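Local coordinates for protein putative thiol-disulfide isomerase or thioredoxin (PDB 3L9V) that probably catalyses thiol-disulfide exchange, as a DsbA-like oxidoreductase of the thioredoxin superfamily that would introduce or rearrange disulfide bonds in other proteins, at residues 43-48 / 176-181; 68-73 / 116-121; 74-79 / 124-129; 162-165 / 169-172. All blocks are in the same frame, centred on the assembly; numbering follows the deposited sequence.

Contact 1: 43-48 / 176-181; sequences RHVLPQ and AVVRKL
Val45 places its CG2 between its own backbone N and carbonyl carbon (CG1 at chi1 -58°), and Arg179 extends CG opposite its backbone N (chi1 -176°), which lays the first carbons of the arginine across the valine. The two side chains cross at about a right angle. Val45 CG2 rests 3.8 Å from Arg179 CB, and Val45 CB lies 3.9 Å from Arg179 CG, so the arginine acts here as a hydrocarbon. Its chain then bends at chi3 (69°) and carries the guanidinium away from the loop, with Ala176 O 3.8 Å above one face, offset toward its rim. This suits an arginine at the surface: the methylenes cover the valine while the charge stays outside. Farther in, Val178 CG1 comes within 4.5 Å of Val45 CG2, a looser apolar touch that continues toward Val18 and Ile157 of the sheet. A type I turn from Arg43 to Leu46, closed by Leu46 N to Arg43 O (3.1 Å), presents Val45 to helix 167-182. The compact, branched valine thus packs between the turn and the helix, joining the connection from helix 38-43 to strand 52-56 with the C-terminal helix that packs on the sheet of the thioredoxin fold.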
loop_
_atom_site.group_PDB
_atom_site.type_symbol
_atom_site.label_atom_id
_atom_site.label_comp_id
_atom_site.label_asym_id
_atom_site.label_seq_id
_atom_site.Cartn_x
_atom_site.Cartn_y
_atom_site.Cartn_z
ATOM N N ARG A 43 -11.959 -2.021 2.729
ATOM C CA ARG A 43 -11.894 -2.994 3.809
ATOM C C ARG A 43 -13.310 -3.332 4.262
ATOM O O ARG A 43 -13.618 -4.460 4.623
ATOM C CB ARG A 43 -11.045 -2.459 4.973
ATOM C CG ARG A 43 -9.541 -2.564 4.699
ATOM C CD ARG A 43 -8.691 -1.961 5.833
ATOM N NE ARG A 43 -7.280 -2.099 5.496
ATOM C CZ ARG A 43 -6.471 -1.095 5.171
ATOM N NH1 ARG A 43 -6.926 0.150 5.178
ATOM N NH2 ARG A 43 -5.203 -1.345 4.853
ATOM N N HIS A 44 -14.185 -2.341 4.189
ATOM C CA HIS A 44 -15.559 -2.520 4.597
ATOM C C HIS A 44 -16.346 -3.511 3.727
ATOM O O HIS A 44 -17.374 -4.012 4.153
ATOM C CB HIS A 44 -16.280 -1.169 4.666
ATOM C CG HIS A 44 -17.708 -1.275 5.099
ATOM N ND1 HIS A 44 -18.764 -1.063 4.238
ATOM C CD2 HIS A 44 -18.252 -1.589 6.297
ATOM C CE1 HIS A 44 -19.900 -1.231 4.894
ATOM N NE2 HIS A 44 -19.619 -1.552 6.141
ATOM N N VAL A 45 -15.884 -3.808 2.519
ATOM C CA VAL A 45 -16.630 -4.771 1.716
ATOM C C VAL A 45 -15.897 -6.097 1.601
ATOM O O VAL A 45 -16.307 -6.967 0.850
ATOM C CB VAL A 45 -17.021 -4.217 0.320
ATOM C CG1 VAL A 45 -17.857 -2.949 0.477
ATOM C CG2 VAL A 45 -15.782 -3.946 -0.536
ATOM N N LEU A 46 -14.823 -6.258 2.367
ATOM C CA LEU A 46 -14.104 -7.523 2.354
ATOM C C LEU A 46 -14.998 -8.630 2.875
ATOM O O LEU A 46 -15.562 -8.502 3.947
ATOM C CB LEU A 46 -12.869 -7.435 3.235
ATOM C CG LEU A 46 -11.647 -6.715 2.659
ATOM C CD1 LEU A 46 -10.555 -6.627 3.740
ATOM C CD2 LEU A 46 -11.140 -7.424 1.416
ATOM N N PRO A 47 -15.149 -9.720 2.110
ATOM C CA PRO A 47 -15.895 -10.867 2.638
ATOM C C PRO A 47 -15.242 -11.391 3.909
ATOM O O PRO A 47 -14.078 -11.081 4.168
ATOM C CB PRO A 47 -15.772 -11.899 1.519
ATOM C CG PRO A 47 -15.634 -11.082 0.291
ATOM C CD PRO A 47 -14.760 -9.927 0.709
ATOM N N GLN A 48 -15.983 -12.162 4.698
ATOM C CA GLN A 48 -15.411 -12.751 5.901
ATOM C C GLN A 48 -14.229 -13.644 5.540
ATOM O O GLN A 48 -14.291 -14.434 4.588
ATOM C CB GLN A 48 -16.463 -13.528 6.698
ATOM C CG GLN A 48 -15.921 -14.156 7.978
ATOM C CD GLN A 48 -17.014 -14.690 8.881
ATOM O OE1 GLN A 48 -18.201 -14.439 8.662
ATOM N NE2 GLN A 48 -16.618 -15.429 9.910
ATOM N N ALA A 176 -17.748 0.102 -4.771
ATOM C CA ALA A 176 -18.816 -0.698 -5.355
ATOM C C ALA A 176 -18.246 -1.672 -6.374
ATOM O O ALA A 176 -18.612 -2.848 -6.405
ATOM C CB ALA A 176 -19.882 0.194 -5.998
ATOM N N VAL A 177 -17.321 -1.188 -7.192
ATOM C CA VAL A 177 -16.677 -2.044 -8.166
ATOM C C VAL A 177 -15.802 -3.117 -7.507
ATOM O O VAL A 177 -15.824 -4.274 -7.910
ATOM C CB VAL A 177 -15.892 -1.227 -9.217
ATOM C CG1 VAL A 177 -14.976 -2.127 -10.029
ATOM C CG2 VAL A 177 -16.875 -0.502 -10.123
ATOM N N VAL A 178 -15.047 -2.743 -6.484
ATOM C CA VAL A 178 -14.265 -3.744 -5.764
ATOM C C VAL A 178 -15.143 -4.784 -5.102
ATOM O O VAL A 178 -14.858 -5.981 -5.166
ATOM C CB VAL A 178 -13.346 -3.110 -4.732
ATOM C CG1 VAL A 178 -12.729 -4.205 -3.828
ATOM C CG2 VAL A 178 -12.282 -2.332 -5.460
ATOM N N ARG A 179 -16.208 -4.315 -4.455
ATOM C CA ARG A 179 -17.220 -5.186 -3.881
ATOM C C ARG A 179 -17.745 -6.196 -4.927
ATOM O O ARG A 179 -17.715 -7.409 -4.710
ATOM C CB ARG A 179 -18.372 -4.346 -3.317
ATOM C CG ARG A 179 -19.486 -5.155 -2.584
ATOM C CD ARG A 179 -20.814 -4.362 -2.535
ATOM N NE ARG A 179 -21.382 -4.269 -3.872
ATOM C CZ ARG A 179 -22.003 -3.206 -4.379
ATOM N NH1 ARG A 179 -22.161 -2.100 -3.662
ATOM N NH2 ARG A 179 -22.473 -3.259 -5.620
ATOM N N LYS A 180 -18.217 -5.692 -6.062
ATOM C CA LYS A 180 -18.690 -6.559 -7.146
ATOM C C LYS A 180 -17.696 -7.666 -7.510
ATOM O O LYS A 180 -18.051 -8.828 -7.647
ATOM C CB LYS A 180 -19.011 -5.722 -8.381
ATOM C CG LYS A 180 -19.250 -6.562 -9.640
ATOM C CD LYS A 180 -19.750 -5.694 -10.795
ATOM C CE LYS A 180 -18.666 -4.721 -11.269
ATOM N NZ LYS A 180 -19.206 -3.742 -12.263
ATOM N N LEU A 181 -16.434 -7.285 -7.656
ATOM C CA LEU A 181 -15.388 -8.199 -8.072
ATOM C C LEU A 181 -15.001 -9.196 -6.987
ATOM O O LEU A 181 -14.406 -10.239 -7.271
ATOM C CB LEU A 181 -14.160 -7.412 -8.516
ATOM C CG LEU A 181 -14.322 -6.618 -9.812
ATOM C CD1 LEU A 181 -13.060 -5.798 -10.075
ATOM C CD2 LEU A 181 -14.629 -7.535 -11.003
#

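Contact 2: 68-73 / 116-121; sequences TRAWAL and GEYDRS
Leu73 and Tyr118 make the main apolar contact between helix 64-77 and helix 115-121. With CG anti to the backbone N (chi1 179°), Leu73 spreads its two methyls toward different neighbours: CD2 reaches the side of the tyrosine ring, 3.8 Å from Tyr118 CD2, and CD1 lies 3.8 Å from Ser121 CB. The methyl meets the ring obliquely. A forked leucine suits this place because one residue can serve two positions a turn apart on the other helix. At the far end of the ring the hydroxyl oxygen, Tyr118 OH, comes to 4.4 Å from Ala70 CB; the small alanine leaves room for the long aromatic, and Val103 of helix 100-111 touches both residues.

The polar interactions lie beside this apolar contact. Ser121 offers its CB to the leucine while its OG makes a weak hydrogen bond back to Glu117 O, the carbonyl one turn earlier. Arg120 NH2 forms a salt bridge with Glu117 OE1 at 3.0 Å, meeting the oxygen from 60° out of the carboxylate plane. Asp119 OD1 lies in plane at the edge of the Tyr118 ring and is paired with Arg104 of helix 100-111, its OD2 with Arg115.

The helix segments run at 107° to each other with their axes 11.5 Å apart, a spacing wide enough for large side chains to bridge. Both helices are consistent with the helical domain that DsbA-like proteins carry inserted in their thioredoxin fold.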
loop_
_atom_site.group_PDB
_atom_site.type_symbol
_atom_site.label_atom_id
_atom_site.label_comp_id
_atom_site.label_asym_id
_atom_site.label_seq_id
_atom_site.Cartn_x
_atom_site.Cartn_y
_atom_site.Cartn_z
ATOM N N THR A 68 10.325 1.237 0.992
ATOM C CA THR A 68 9.926 -0.157 0.771
ATOM C C THR A 68 10.478 -1.099 1.859
ATOM O O THR A 68 9.783 -1.980 2.325
ATOM C CB THR A 68 10.351 -0.662 -0.640
ATOM O OG1 THR A 68 9.625 0.058 -1.646
ATOM C CG2 THR A 68 10.097 -2.220 -0.826
ATOM N N ARG A 69 11.722 -0.895 2.253
ATOM C CA ARG A 69 12.349 -1.712 3.296
ATOM C C ARG A 69 11.733 -1.367 4.632
ATOM O O ARG A 69 11.483 -2.248 5.434
ATOM C CB ARG A 69 13.874 -1.507 3.315
ATOM C CG ARG A 69 14.653 -2.336 4.393
ATOM C CD ARG A 69 16.162 -2.339 4.095
ATOM N NE ARG A 69 16.487 -3.219 2.984
ATOM C CZ ARG A 69 16.674 -4.533 3.101
ATOM N NH1 ARG A 69 16.598 -5.111 4.293
ATOM N NH2 ARG A 69 16.942 -5.268 2.029
ATOM N N ALA A 70 11.456 -0.082 4.860
ATOM C CA ALA A 70 10.816 0.342 6.095
ATOM C C ALA A 70 9.429 -0.286 6.199
ATOM O O ALA A 70 9.035 -0.774 7.266
ATOM C CB ALA A 70 10.729 1.868 6.161
ATOM N N TRP A 71 8.706 -0.303 5.073
ATOM C CA TRP A 71 7.401 -0.955 5.022
ATOM C C TRP A 71 7.498 -2.479 5.234
ATOM O O TRP A 71 6.659 -3.083 5.879
ATOM C CB TRP A 71 6.741 -0.672 3.664
ATOM C CG TRP A 71 5.324 -1.113 3.611
ATOM C CD1 TRP A 71 4.819 -2.182 2.903
ATOM C CD2 TRP A 71 4.205 -0.505 4.281
ATOM N NE1 TRP A 71 3.458 -2.281 3.117
ATOM C CE2 TRP A 71 3.054 -1.259 3.940
ATOM C CE3 TRP A 71 4.067 0.590 5.148
ATOM C CZ2 TRP A 71 1.776 -0.937 4.418
ATOM C CZ3 TRP A 71 2.811 0.904 5.632
ATOM C CH2 TRP A 71 1.671 0.145 5.262
ATOM N N ALA A 72 8.499 -3.087 4.625
ATOM C CA ALA A 72 8.769 -4.506 4.855
ATOM C C ALA A 72 8.909 -4.742 6.369
ATOM O O ALA A 72 8.414 -5.725 6.911
ATOM C CB ALA A 72 10.044 -4.910 4.100
ATOM N N LEU A 73 9.547 -3.804 7.065
ATOM C CA LEU A 73 9.766 -3.967 8.505
ATOM C C LEU A 73 8.438 -3.850 9.239
ATOM O O LEU A 73 8.090 -4.699 10.071
ATOM C CB LEU A 73 10.804 -2.947 9.034
ATOM C CG LEU A 73 11.052 -3.060 10.536
ATOM C CD1 LEU A 73 11.589 -4.459 10.911
ATOM C CD2 LEU A 73 12.015 -1.945 10.979
ATOM N N GLY A 116 18.719 0.853 18.374
ATOM C CA GLY A 116 19.475 -0.376 18.205
ATOM C C GLY A 116 18.660 -1.520 17.607
ATOM O O GLY A 116 19.181 -2.316 16.843
ATOM N N GLU A 117 17.388 -1.619 17.969
ATOM C CA GLU A 117 16.533 -2.656 17.409
ATOM C C GLU A 117 16.188 -2.339 15.951
ATOM O O GLU A 117 16.185 -3.232 15.097
ATOM C CB GLU A 117 15.264 -2.823 18.233
ATOM C CG GLU A 117 14.458 -4.058 17.849
ATOM C CD GLU A 117 15.245 -5.344 18.044
ATOM O OE1 GLU A 117 15.787 -5.548 19.152
ATOM O OE2 GLU A 117 15.320 -6.152 17.091
ATOM N N TYR A 118 15.936 -1.068 15.648
ATOM C CA TYR A 118 15.682 -0.698 14.251
ATOM C C TYR A 118 16.858 -1.096 13.378
ATOM O O TYR A 118 16.692 -1.805 12.382
ATOM C CB TYR A 118 15.378 0.793 14.114
ATOM C CG TYR A 118 15.054 1.212 12.708
ATOM C CD1 TYR A 118 16.065 1.568 11.830
ATOM C CD2 TYR A 118 13.737 1.250 12.249
ATOM C CE1 TYR A 118 15.788 1.967 10.525
ATOM C CE2 TYR A 118 13.450 1.654 10.945
ATOM C CZ TYR A 118 14.477 1.998 10.091
ATOM O OH TYR A 118 14.211 2.390 8.803
ATOM N N ASP A 119 18.061 -0.692 13.792
ATOM C CA ASP A 119 19.263 -0.919 12.996
ATOM C C ASP A 119 19.527 -2.407 12.770
ATOM O O ASP A 119 19.993 -2.792 11.713
ATOM C CB ASP A 119 20.494 -0.230 13.612
ATOM C CG ASP A 119 20.464 1.289 13.438
ATOM O OD1 ASP A 119 19.657 1.792 12.615
ATOM O OD2 ASP A 119 21.244 1.983 14.127
ATOM N N ARG A 120 19.236 -3.234 13.766
ATOM C CA ARG A 120 19.429 -4.673 13.611
ATOM C C ARG A 120 18.301 -5.280 12.786
ATOM O O ARG A 120 18.505 -6.200 11.999
ATOM C CB ARG A 120 19.510 -5.363 14.979
ATOM C CG ARG A 120 20.808 -5.087 15.730
ATOM C CD ARG A 120 20.891 -5.862 17.066
ATOM N NE ARG A 120 19.737 -5.653 17.947
ATOM C CZ ARG A 120 19.666 -4.736 18.917
ATOM N NH1 ARG A 120 20.661 -3.901 19.137
ATOM N NH2 ARG A 120 18.580 -4.640 19.656
ATOM N N SER A 121 17.104 -4.744 12.962
ATOM C CA SER A 121 15.937 -5.353 12.372
ATOM C C SER A 121 15.790 -4.992 10.909
ATOM O O SER A 121 15.403 -5.831 10.110
ATOM C CB SER A 121 14.689 -4.947 13.134
ATOM O OG SER A 121 14.632 -5.611 14.364
#

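Contact 3: 74-79 / 124-129; sequences AMVMKE and SPAVND
The end of helix 64-77 faces the first turn of helix 125-140, with the CA atoms of Val76 and Val127 6.6 Å apart, close for two helices and possible because only small side chains lie between them. Val76 carries the contact. Its CG1 stands opposite its backbone N (chi1 170°), and this sets the two methyls side by side toward the other helix. CG2 lies 3.6 Å from Ala126 O, touching backbone as well as side chain, and 4.3 Å from Val127 CG2. CG1 is likewise 4.3 Å from Ala126 CB. A short, beta-branched valine fits, since it offers two methyls without a long chain to hold the helices apart, and alanine opposite it keeps the gap narrow.

Both helix ends are finished by local bonds. Lys78 takes positive phi (64°) in a Schellman motif, with Glu79 N bonded to Ala74 O at 2.9 Å and Lys78 N to Met75 O. Ser124 is the N-cap of the other helix: its OG accepts from Val127 N at 3.2 Å, a role for which a short hydroxyl side chain is well suited, and it is also bonded to Ser121 O.

Around this pair, Val127 continues inward onto Arg69, Ala72 and Leu73 of helix 64-77, Ala74 faces helix 80-93 and Phe107 of helix 100-111, and selenomethionine Met75 reaches Met130 and Gln134 farther along helix 125-140.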
loop_
_atom_site.group_PDB
_atom_site.type_symbol
_atom_site.label_atom_id
_atom_site.label_comp_id
_atom_site.label_asym_id
_atom_site.label_seq_id
_atom_site.Cartn_x
_atom_site.Cartn_y
_atom_site.Cartn_z
ATOM N N ALA A 74 7.685 -2.797 8.913
ATOM C CA ALA A 74 6.314 -2.656 9.382
ATOM C C ALA A 74 5.490 -3.950 9.205
ATOM O O ALA A 74 4.804 -4.387 10.117
ATOM C CB ALA A 74 5.618 -1.516 8.633
HETATM N N MSE A 75 5.511 -4.522 8.009
HETATM C CA MSE A 75 4.761 -5.758 7.773
HETATM C C MSE A 75 5.257 -6.887 8.704
HETATM O O MSE A 75 4.473 -7.526 9.396
HETATM C CB MSE A 75 4.868 -6.188 6.297
HETATM C CG MSE A 75 4.378 -5.148 5.251
HETATM SE SE MSE A 75 4.730 -5.765 3.386
HETATM C CE MSE A 75 3.116 -6.817 3.341
ATOM N N VAL A 76 6.560 -7.120 8.740
ATOM C CA VAL A 76 7.085 -8.141 9.649
ATOM C C VAL A 76 6.596 -7.911 11.091
ATOM O O VAL A 76 6.228 -8.864 11.774
ATOM C CB VAL A 76 8.612 -8.210 9.592
ATOM C CG1 VAL A 76 9.162 -9.106 10.722
ATOM C CG2 VAL A 76 9.055 -8.737 8.225
HETATM N N MSE A 77 6.551 -6.646 11.523
HETATM C CA MSE A 77 6.217 -6.300 12.909
HETATM C C MSE A 77 4.725 -6.113 13.134
HETATM O O MSE A 77 4.296 -5.891 14.255
HETATM C CB MSE A 77 6.936 -5.013 13.359
HETATM C CG MSE A 77 8.433 -5.130 13.516
HETATM SE SE MSE A 77 9.273 -3.380 13.904
HETATM C CE MSE A 77 8.256 -2.835 15.456
ATOM N N LYS A 78 3.929 -6.208 12.074
ATOM C CA LYS A 78 2.482 -6.035 12.210
ATOM C C LYS A 78 2.135 -4.641 12.664
ATOM O O LYS A 78 1.212 -4.445 13.470
ATOM C CB LYS A 78 1.910 -7.062 13.193
ATOM C CG LYS A 78 2.141 -8.494 12.719
ATOM C CD LYS A 78 1.583 -9.528 13.685
ATOM C CE LYS A 78 1.862 -10.936 13.166
ATOM N NZ LYS A 78 1.578 -11.988 14.183
ATOM N N GLU A 79 2.876 -3.674 12.131
ATOM C CA GLU A 79 2.716 -2.273 12.498
ATOM C C GLU A 79 2.358 -1.410 11.279
ATOM O O GLU A 79 2.606 -0.207 11.267
ATOM C CB GLU A 79 4.015 -1.743 13.120
ATOM C CG GLU A 79 4.428 -2.451 14.413
ATOM C CD GLU A 79 3.748 -1.858 15.624
ATOM O OE1 GLU A 79 2.565 -1.449 15.513
ATOM O OE2 GLU A 79 4.403 -1.778 16.686
ATOM N N SER A 124 17.398 -7.440 8.862
ATOM C CA SER A 124 17.160 -8.834 9.234
ATOM C C SER A 124 16.752 -9.680 8.027
ATOM O O SER A 124 16.161 -9.171 7.083
ATOM C CB SER A 124 16.033 -8.903 10.268
ATOM O OG SER A 124 14.833 -8.390 9.706
ATOM N N PRO A 125 17.058 -10.986 8.066
ATOM C CA PRO A 125 16.594 -11.895 7.011
ATOM C C PRO A 125 15.092 -11.768 6.741
ATOM O O PRO A 125 14.683 -11.743 5.578
ATOM C CB PRO A 125 16.927 -13.279 7.569
ATOM C CG PRO A 125 18.142 -13.045 8.414
ATOM C CD PRO A 125 17.982 -11.649 9.008
ATOM N N ALA A 126 14.285 -11.693 7.794
ATOM C CA ALA A 126 12.839 -11.596 7.626
ATOM C C ALA A 126 12.411 -10.328 6.861
ATOM O O ALA A 126 11.459 -10.356 6.082
ATOM C CB ALA A 126 12.138 -11.675 8.965
ATOM N N VAL A 127 13.118 -9.224 7.086
ATOM C CA VAL A 127 12.839 -7.988 6.361
ATOM C C VAL A 127 13.383 -8.102 4.956
ATOM O O VAL A 127 12.748 -7.647 4.006
ATOM C CB VAL A 127 13.425 -6.751 7.071
ATOM C CG1 VAL A 127 13.159 -5.476 6.264
ATOM C CG2 VAL A 127 12.803 -6.629 8.388
ATOM N N ASN A 128 14.559 -8.714 4.825
ATOM C CA ASN A 128 15.124 -8.977 3.512
ATOM C C ASN A 128 14.121 -9.750 2.664
ATOM O O ASN A 128 13.928 -9.424 1.487
ATOM C CB ASN A 128 16.428 -9.776 3.597
ATOM C CG ASN A 128 17.592 -8.958 4.119
ATOM O OD1 ASN A 128 17.560 -7.730 4.110
ATOM N ND2 ASN A 128 18.636 -9.646 4.569
ATOM N N ASP A 129 13.492 -10.762 3.270
ATOM C CA ASP A 129 12.514 -11.599 2.580
ATOM C C ASP A 129 11.326 -10.752 2.145
ATOM O O ASP A 129 10.798 -10.945 1.072
ATOM C CB ASP A 129 11.973 -12.698 3.493
ATOM C CG ASP A 129 12.963 -13.832 3.721
ATOM O OD1 ASP A 129 14.071 -13.794 3.160
ATOM O OD2 ASP A 129 12.615 -14.763 4.473
#

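Contact 4: 162-165 / 169-172; sequences FGAF and NFRS
The Phe170 ring meets Phe162 CB obliquely, its CE2 atom 3.6 Å away, while the methyl of Ala164 stands at the ring's edge, near its plane. This is the loop between strand 155-157 and helix 167-182 of the thioredoxin fold, folded back over the first turns of the helix it leads into. Phe170 has CG opposite its backbone N (chi1 -173°), and this carries the ring out from the helix, across to Phe162 CB. The Phe162 ring itself turns away from the segment, toward Tyr174 and Val177 farther down the same helix, so only its CB covers Phe170. Ala164 sits tightly against the helix backbone: its CB is 3.3 Å from Phe170 N and 3.8 Å from both Asn169 CB and Phe170 CB. The smallness of alanine lets the loop come this near. A bound polyether, probably from the crystallisation liquor, lies about 4 Å from the Phe170 side chain, in keeping with an apolar surface there. On the polar side, Asn169 suits this partly exposed place because its amide can reach water: one water molecule accepts from Asn169 ND2 at 2.9 Å and from Phe165 N at 3.2 Å, bridging helix and loop.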
loop_
_atom_site.group_PDB
_atom_site.type_symbol
_atom_site.label_atom_id
_atom_site.label_comp_id
_atom_site.label_asym_id
_atom_site.label_seq_id
_atom_site.Cartn_x
_atom_site.Cartn_y
_atom_site.Cartn_z
ATOM N N PHE A 162 -13.262 6.226 -13.275
ATOM C CA PHE A 162 -14.318 6.618 -12.340
ATOM C C PHE A 162 -14.579 8.117 -12.446
ATOM O O PHE A 162 -13.663 8.894 -12.703
ATOM C CB PHE A 162 -13.951 6.244 -10.893
ATOM C CG PHE A 162 -13.925 4.763 -10.657
ATOM C CD1 PHE A 162 -12.762 4.046 -10.830
ATOM C CD2 PHE A 162 -15.076 4.088 -10.320
ATOM C CE1 PHE A 162 -12.741 2.670 -10.651
ATOM C CE2 PHE A 162 -15.068 2.711 -10.150
ATOM C CZ PHE A 162 -13.896 2.002 -10.308
ATOM N N GLY A 163 -15.835 8.506 -12.290
ATOM C CA GLY A 163 -16.204 9.911 -12.322
ATOM C C GLY A 163 -17.070 10.261 -11.127
ATOM O O GLY A 163 -17.892 9.460 -10.698
ATOM N N ALA A 164 -16.866 11.450 -10.576
ATOM C CA ALA A 164 -17.701 11.936 -9.486
ATOM C C ALA A 164 -17.437 13.417 -9.247
ATOM O O ALA A 164 -16.346 13.899 -9.505
ATOM C CB ALA A 164 -17.411 11.142 -8.217
ATOM N N PHE A 165 -18.436 14.127 -8.740
ATOM C CA PHE A 165 -18.238 15.507 -8.323
ATOM C C PHE A 165 -17.876 15.599 -6.853
ATOM O O PHE A 165 -17.535 16.672 -6.364
ATOM C CB PHE A 165 -19.493 16.341 -8.576
ATOM C CG PHE A 165 -19.884 16.414 -10.009
ATOM C CD1 PHE A 165 -18.923 16.496 -10.993
ATOM C CD2 PHE A 165 -21.217 16.436 -10.374
ATOM C CE1 PHE A 165 -19.285 16.572 -12.322
ATOM C CE2 PHE A 165 -21.575 16.509 -11.692
ATOM C CZ PHE A 165 -20.604 16.580 -12.667
ATOM N N ASN A 169 -19.141 10.298 -3.543
ATOM C CA ASN A 169 -19.548 9.476 -4.688
ATOM C C ASN A 169 -18.369 8.736 -5.300
ATOM O O ASN A 169 -18.499 7.576 -5.698
ATOM C CB ASN A 169 -20.244 10.318 -5.762
ATOM C CG ASN A 169 -21.588 10.827 -5.308
ATOM O OD1 ASN A 169 -22.093 10.403 -4.279
ATOM N ND2 ASN A 169 -22.172 11.741 -6.067
ATOM N N PHE A 170 -17.218 9.406 -5.385
ATOM C CA PHE A 170 -16.032 8.738 -5.917
ATOM C C PHE A 170 -15.704 7.503 -5.085
ATOM O O PHE A 170 -15.504 6.429 -5.621
ATOM C CB PHE A 170 -14.794 9.649 -5.980
ATOM C CG PHE A 170 -13.617 9.007 -6.686
ATOM C CD1 PHE A 170 -12.759 8.151 -6.003
ATOM C CD2 PHE A 170 -13.393 9.236 -8.029
ATOM C CE1 PHE A 170 -11.702 7.538 -6.651
ATOM C CE2 PHE A 170 -12.336 8.623 -8.680
ATOM C CZ PHE A 170 -11.491 7.772 -7.989
ATOM N N ARG A 171 -15.632 7.678 -3.774
ATOM C CA ARG A 171 -15.331 6.584 -2.857
ATOM C C ARG A 171 -16.336 5.427 -2.970
ATOM O O ARG A 171 -15.961 4.257 -3.040
ATOM C CB ARG A 171 -15.321 7.118 -1.423
ATOM C CG ARG A 171 -15.289 6.044 -0.344
ATOM C CD ARG A 171 -15.165 6.679 1.060
ATOM N NE ARG A 171 -16.386 7.355 1.491
ATOM C CZ ARG A 171 -16.459 8.608 1.940
ATOM N NH1 ARG A 171 -15.383 9.370 2.035
ATOM N NH2 ARG A 171 -17.629 9.099 2.303
ATOM N N SER A 172 -17.619 5.765 -2.989
ATOM C CA SER A 172 -18.666 4.755 -3.078
ATOM C C SER A 172 -18.600 3.975 -4.390
ATOM O O SER A 172 -18.793 2.755 -4.408
ATOM C CB SER A 172 -20.052 5.388 -2.943
ATOM O OG SER A 172 -20.198 6.015 -1.685
HETATM O O HOH W 1 -21.402 12.918 -8.640
#

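How the contacts relate
From the N terminus, the loop after helix 38-43 opens contact 1, which closes only at helix 167-182; the other three contacts all fall within that long span. Helix 64-77 then opens contacts 2 and 3 in turn. Helix 115-121 closes the first and the start of helix 125-140 the second, so the two loops cross. Their centres are 7 Å apart, and they touch through a probable hydrogen bond from Arg69 to Asn128. Contact 4 comes later, closing a short loop at the start of helix 167-182, and touches contact 1 on the same helix. Contacts 2 and 3 thus tie helices together, while contacts 1 and 4, on one side of the chain's centre, fasten loops to the C-terminal helix; contact 2 lies on the opposite side.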